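Long-range contact in NF-kappa-B inhibitor beta (Mus musculus, PDB 1OY3), which inhibits NF-kappa-B by forming a complex with it and trapping it in the cytoplasm: residues V17-L29 / L55-A67. Residues are numbered along the deposited sequence; the frame is centred on the assembly and turned at random.
Sequences VIHQHEPFLDFLL and LGEASTVEKLYAA
Lys-63 is the bump that defines this contact: its extended chain lies in a hollow between Glu-22, Leu-25, Asp-26 and Leu-29, a knob-into-hole fit between two helices. Leu-29 CD2 packs against its root, 3.8 Å from Lys-63 CB, and Leu-25 CD2 rests on Lys-63 CD farther out, so leucine methyls line the inner part of the chain while the ammonium emerges between two carboxylates. There Lys-63 NZ forms salt bridges with Asp-26 OD2 at 2.8 Å, met on the syn side and 17° out of the carboxylate plane, and with Glu-22 OE1 at 3.0 Å, met from well above its plane. Glu-22 reaches both Lys-63 and Thr-60 because its chain bends at chi2 (-74°).

Thr-60 divides its two branches. Its OG1 lies 3.0 Å from Glu-22 OE2, whereas its methyl, CG2, turns inward to Leu-25 CD2 at 3.8 Å. Toward the C-terminal ends of the helices, Leu-29 CD1 meets Leu-64 CD2 with the side chains roughly at right angles, and Leu-29 CG sits on the small Ala-67 CB. Just before the two helices begin, Leu-55 CD1 nestles against the carbonyl oxygen of Val-17, and a water bridges Val-17 O and Glu-57 OE2.

Helix 22-29 and helix 58-66 run almost parallel, 8° apart, their axes 11.1 Å apart at closest approach, and Leu-13 and Ala-52 of the preceding helices back the leucine layer. With a knob of ANK 2 seated in a hollow of ANK 1, the pair exemplifies how successive helix-turn-helix units stack their second helices side by side, the hallmark of the ankyrin-repeat fold.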
loop_
_atom_site.group_PDB
_atom_site.type_symbol
_atom_site.label_atom_id
_atom_site.label_comp_id
_atom_site.label_asym_id
_atom_site.label_seq_id
_atom_site.Cartn_x
_atom_site.Cartn_y
_atom_site.Cartn_z
ATOM N N VAL C 17 -14.534 10.705 -17.933
ATOM C CA VAL C 17 -13.206 10.110 -18.048
ATOM C C VAL C 17 -13.313 8.597 -18.234
ATOM O O VAL C 17 -12.555 8.015 -19.001
ATOM C CB VAL C 17 -12.319 10.433 -16.810
ATOM C CG1 VAL C 17 -12.540 11.877 -16.382
ATOM C CG2 VAL C 17 -12.617 9.492 -15.678
ATOM N N ILE C 18 -14.255 7.960 -17.540
ATOM C CA ILE C 18 -14.447 6.520 -17.683
ATOM C C ILE C 18 -14.731 6.224 -19.155
ATOM O O ILE C 18 -14.202 5.271 -19.715
ATOM C CB ILE C 18 -15.646 6.017 -16.866
ATOM C CG1 ILE C 18 -15.344 6.115 -15.376
ATOM C CG2 ILE C 18 -15.972 4.578 -17.250
ATOM C CD1 ILE C 18 -16.587 6.118 -14.507
ATOM N N HIS C 19 -15.576 7.050 -19.770
ATOM C CA HIS C 19 -15.923 6.872 -21.176
ATOM C C HIS C 19 -14.964 7.574 -22.139
ATOM O O HIS C 19 -15.177 7.579 -23.353
ATOM C CB HIS C 19 -17.360 7.335 -21.434
ATOM C CG HIS C 19 -18.394 6.388 -20.911
ATOM N ND1 HIS C 19 -18.928 6.491 -19.644
ATOM C CD2 HIS C 19 -18.946 5.281 -21.463
ATOM C CE1 HIS C 19 -19.762 5.486 -19.439
ATOM N NE2 HIS C 19 -19.789 4.737 -20.527
ATOM N N GLN C 20 -13.905 8.165 -21.597
ATOM C CA GLN C 20 -12.914 8.837 -22.425
ATOM C C GLN C 20 -13.574 9.737 -23.466
ATOM O O GLN C 20 -13.269 9.654 -24.659
ATOM C CB GLN C 20 -12.045 7.784 -23.118
ATOM C CG GLN C 20 -11.246 6.928 -22.147
ATOM C CD GLN C 20 -10.591 5.733 -22.807
ATOM O OE1 GLN C 20 -9.768 5.878 -23.712
ATOM N NE2 GLN C 20 -10.952 4.541 -22.352
ATOM N N HIS C 21 -14.481 10.594 -23.015
ATOM C CA HIS C 21 -15.174 11.499 -23.928
ATOM C C HIS C 21 -14.647 12.928 -23.751
ATOM O O HIS C 21 -15.228 13.737 -23.026
ATOM C CB HIS C 21 -16.684 11.454 -23.661
ATOM C CG HIS C 21 -17.512 12.015 -24.776
ATOM N ND1 HIS C 21 -18.296 11.227 -25.589
ATOM C CD2 HIS C 21 -17.664 13.284 -25.224
ATOM C CE1 HIS C 21 -18.898 11.985 -26.489
ATOM N NE2 HIS C 21 -18.530 13.238 -26.290
ATOM N N GLU C 22 -13.538 13.233 -24.415
ATOM C CA GLU C 22 -12.936 14.556 -24.313
ATOM C C GLU C 22 -13.920 15.699 -24.536
ATOM O O GLU C 22 -13.960 16.652 -23.756
ATOM C CB GLU C 22 -11.567 14.571 -24.985
ATOM C CG GLU C 22 -10.639 13.498 -24.444
ATOM C CD GLU C 22 -10.105 13.828 -23.064
ATOM O OE1 GLU C 22 -9.137 14.616 -22.987
ATOM O OE2 GLU C 22 -10.644 13.300 -22.060
ATOM N N PRO C 23 -14.719 15.626 -25.614
ATOM C CA PRO C 23 -15.700 16.677 -25.905
ATOM C C PRO C 23 -16.641 16.972 -24.739
ATOM O O PRO C 23 -16.806 18.127 -24.349
ATOM C CB PRO C 23 -16.428 16.128 -27.126
ATOM C CG PRO C 23 -15.311 15.430 -27.859
ATOM C CD PRO C 23 -14.642 14.666 -26.730
ATOM N N PHE C 24 -17.262 15.940 -24.177
ATOM C CA PHE C 24 -18.163 16.162 -23.055
ATOM C C PHE C 24 -17.354 16.610 -21.844
ATOM O O PHE C 24 -17.809 17.451 -21.067
ATOM C CB PHE C 24 -18.966 14.899 -22.726
ATOM C CG PHE C 24 -20.136 15.150 -21.804
ATOM C CD1 PHE C 24 -21.044 16.176 -22.073
ATOM C CD2 PHE C 24 -20.336 14.363 -20.670
ATOM C CE1 PHE C 24 -22.132 16.419 -21.226
ATOM C CE2 PHE C 24 -21.420 14.595 -19.817
ATOM C CZ PHE C 24 -22.320 15.626 -20.097
ATOM N N LEU C 25 -16.152 16.056 -21.682
ATOM C CA LEU C 25 -15.303 16.452 -20.564
ATOM C C LEU C 25 -15.126 17.957 -20.624
ATOM O O LEU C 25 -15.363 18.654 -19.638
ATOM C CB LEU C 25 -13.926 15.788 -20.633
ATOM C CG LEU C 25 -12.928 16.382 -19.624
ATOM C CD1 LEU C 25 -13.507 16.310 -18.221
ATOM C CD2 LEU C 25 -11.595 15.647 -19.689
ATOM N N ASP C 26 -14.730 18.454 -21.795
ATOM C CA ASP C 26 -14.519 19.889 -21.991
ATOM C C ASP C 26 -15.753 20.674 -21.580
ATOM O O ASP C 26 -15.657 21.713 -20.913
ATOM C CB ASP C 26 -14.179 20.181 -23.456
ATOM C CG ASP C 26 -12.788 19.706 -23.838
ATOM O OD1 ASP C 26 -12.420 19.834 -25.025
ATOM O OD2 ASP C 26 -12.058 19.207 -22.953
ATOM N N PHE C 27 -16.919 20.172 -21.974
ATOM C CA PHE C 27 -18.179 20.819 -21.630
ATOM C C PHE C 27 -18.297 20.926 -20.110
ATOM O O PHE C 27 -18.409 22.023 -19.563
ATOM C CB PHE C 27 -19.349 20.005 -22.187
ATOM C CG PHE C 27 -20.698 20.536 -21.803
ATOM C CD1 PHE C 27 -21.145 21.759 -22.291
ATOM C CD2 PHE C 27 -21.528 19.809 -20.957
ATOM C CE1 PHE C 27 -22.403 22.248 -21.942
ATOM C CE2 PHE C 27 -22.785 20.289 -20.602
ATOM C CZ PHE C 27 -23.224 21.510 -21.095
ATOM N N LEU C 28 -18.264 19.779 -19.434
ATOM C CA LEU C 28 -18.374 19.747 -17.978
ATOM C C LEU C 28 -17.407 20.731 -17.335
ATOM O O LEU C 28 -17.813 21.613 -16.571
ATOM C CB LEU C 28 -18.098 18.337 -17.450
ATOM C CG LEU C 28 -19.197 17.269 -17.547
ATOM C CD1 LEU C 28 -19.697 17.154 -18.954
ATOM C CD2 LEU C 28 -18.647 15.933 -17.089
ATOM N N LEU C 29 -16.127 20.585 -17.653
ATOM C CA LEU C 29 -15.105 21.463 -17.099
ATOM C C LEU C 29 -15.416 22.925 -17.378
ATOM O O LEU C 29 -14.965 23.812 -16.654
ATOM C CB LEU C 29 -13.731 21.089 -17.662
ATOM C CG LEU C 29 -12.825 20.310 -16.702
ATOM C CD1 LEU C 29 -13.628 19.270 -15.947
ATOM C CD2 LEU C 29 -11.689 19.666 -17.479
ATOM N N LEU C 55 -5.976 5.669 -15.838
ATOM C CA LEU C 55 -6.064 5.421 -17.270
ATOM C C LEU C 55 -4.796 5.842 -18.007
ATOM O O LEU C 55 -4.620 5.515 -19.183
ATOM C CB LEU C 55 -7.272 6.154 -17.862
ATOM C CG LEU C 55 -8.657 5.643 -17.440
ATOM C CD1 LEU C 55 -9.758 6.521 -18.073
ATOM C CD2 LEU C 55 -8.815 4.183 -17.856
ATOM N N GLY C 56 -3.924 6.568 -17.310
ATOM C CA GLY C 56 -2.678 7.021 -17.906
ATOM C C GLY C 56 -2.871 8.030 -19.022
ATOM O O GLY C 56 -2.103 8.052 -19.984
ATOM N N GLU C 57 -3.889 8.875 -18.899
ATOM C CA GLU C 57 -4.175 9.888 -19.918
ATOM C C GLU C 57 -3.598 11.261 -19.533
ATOM O O GLU C 57 -4.258 12.054 -18.864
ATOM C CB GLU C 57 -5.687 9.984 -20.111
ATOM C CG GLU C 57 -6.303 8.712 -20.668
ATOM C CD GLU C 57 -7.819 8.781 -20.760
ATOM O OE1 GLU C 57 -8.396 8.033 -21.576
ATOM O OE2 GLU C 57 -8.438 9.571 -20.011
ATOM N N ALA C 58 -2.371 11.535 -19.976
ATOM C CA ALA C 58 -1.678 12.786 -19.654
ATOM C C ALA C 58 -2.436 14.030 -20.057
ATOM O O ALA C 58 -2.394 15.052 -19.367
ATOM C CB ALA C 58 -0.274 12.797 -20.295
ATOM N N SER C 59 -3.132 13.955 -21.183
ATOM C CA SER C 59 -3.887 15.097 -21.649
ATOM C C SER C 59 -5.071 15.355 -20.717
ATOM O O SER C 59 -5.355 16.494 -20.345
ATOM C CB SER C 59 -4.374 14.845 -23.074
ATOM O OG SER C 59 -5.123 15.940 -23.544
ATOM N N THR C 60 -5.743 14.287 -20.312
ATOM C CA THR C 60 -6.902 14.413 -19.433
ATOM C C THR C 60 -6.508 14.863 -18.023
ATOM O O THR C 60 -7.257 15.579 -17.357
ATOM C CB THR C 60 -7.665 13.079 -19.366
ATOM O OG1 THR C 60 -8.048 12.697 -20.694
ATOM C CG2 THR C 60 -8.913 13.209 -18.485
ATOM N N VAL C 61 -5.321 14.465 -17.578
ATOM C CA VAL C 61 -4.866 14.853 -16.262
ATOM C C VAL C 61 -4.579 16.352 -16.228
ATOM O O VAL C 61 -4.830 17.010 -15.215
ATOM C CB VAL C 61 -3.600 14.057 -15.846
ATOM C CG1 VAL C 61 -2.952 14.696 -14.621
ATOM C CG2 VAL C 61 -3.991 12.598 -15.542
ATOM N N GLU C 62 -4.076 16.899 -17.335
ATOM C CA GLU C 62 -3.769 18.326 -17.399
ATOM C C GLU C 62 -5.029 19.179 -17.335
ATOM O O GLU C 62 -5.059 20.199 -16.647
ATOM C CB GLU C 62 -2.980 18.657 -18.676
ATOM C CG GLU C 62 -2.693 20.151 -18.878
ATOM C CD GLU C 62 -1.763 20.429 -20.056
ATOM O OE1 GLU C 62 -1.944 19.793 -21.116
ATOM O OE2 GLU C 62 -0.858 21.281 -19.926
ATOM N N LYS C 63 -6.066 18.767 -18.058
ATOM C CA LYS C 63 -7.318 19.520 -18.068
ATOM C C LYS C 63 -7.858 19.611 -16.658
ATOM O O LYS C 63 -8.170 20.699 -16.166
ATOM C CB LYS C 63 -8.341 18.835 -18.967
ATOM C CG LYS C 63 -7.952 18.804 -20.424
ATOM C CD LYS C 63 -9.084 18.202 -21.241
ATOM C CE LYS C 63 -8.760 18.191 -22.715
ATOM N NZ LYS C 63 -9.847 17.497 -23.446
ATOM N N LEU C 64 -7.945 18.461 -15.999
ATOM C CA LEU C 64 -8.436 18.399 -14.632
ATOM C C LEU C 64 -7.535 19.224 -13.720
ATOM O O LEU C 64 -8.022 19.994 -12.886
ATOM C CB LEU C 64 -8.504 16.931 -14.165
ATOM C CG LEU C 64 -9.509 16.120 -14.990
ATOM C CD1 LEU C 64 -9.373 14.621 -14.733
ATOM C CD2 LEU C 64 -10.920 16.608 -14.648
ATOM N N TYR C 65 -6.224 19.084 -13.897
ATOM C CA TYR C 65 -5.257 19.818 -13.074
ATOM C C TYR C 65 -5.372 21.325 -13.359
ATOM O O TYR C 65 -5.397 22.150 -12.442
ATOM C CB TYR C 65 -3.833 19.321 -13.385
ATOM C CG TYR C 65 -2.735 19.796 -12.440
ATOM C CD1 TYR C 65 -1.419 19.911 -12.893
ATOM C CD2 TYR C 65 -2.993 20.082 -11.097
ATOM C CE1 TYR C 65 -0.397 20.295 -12.049
ATOM C CE2 TYR C 65 -1.955 20.465 -10.224
ATOM C CZ TYR C 65 -0.664 20.567 -10.719
ATOM O OH TYR C 65 0.384 20.914 -9.886
ATOM N N ALA C 66 -5.454 21.671 -14.637
ATOM C CA ALA C 66 -5.565 23.059 -15.059
ATOM C C ALA C 66 -6.841 23.665 -14.495
ATOM O O ALA C 66 -6.856 24.831 -14.101
ATOM C CB ALA C 66 -5.575 23.146 -16.591
ATOM N N ALA C 67 -7.903 22.857 -14.463
ATOM C CA ALA C 67 -9.206 23.278 -13.960
ATOM C C ALA C 67 -9.234 23.450 -12.452
ATOM O O ALA C 67 -10.215 23.946 -11.905
ATOM C CB ALA C 67 -10.279 22.273 -14.383
HETATM O O HOH W 1 -10.964 9.833 -20.258
HETATM O O HOH W 2 -9.978 10.186 -23.260
#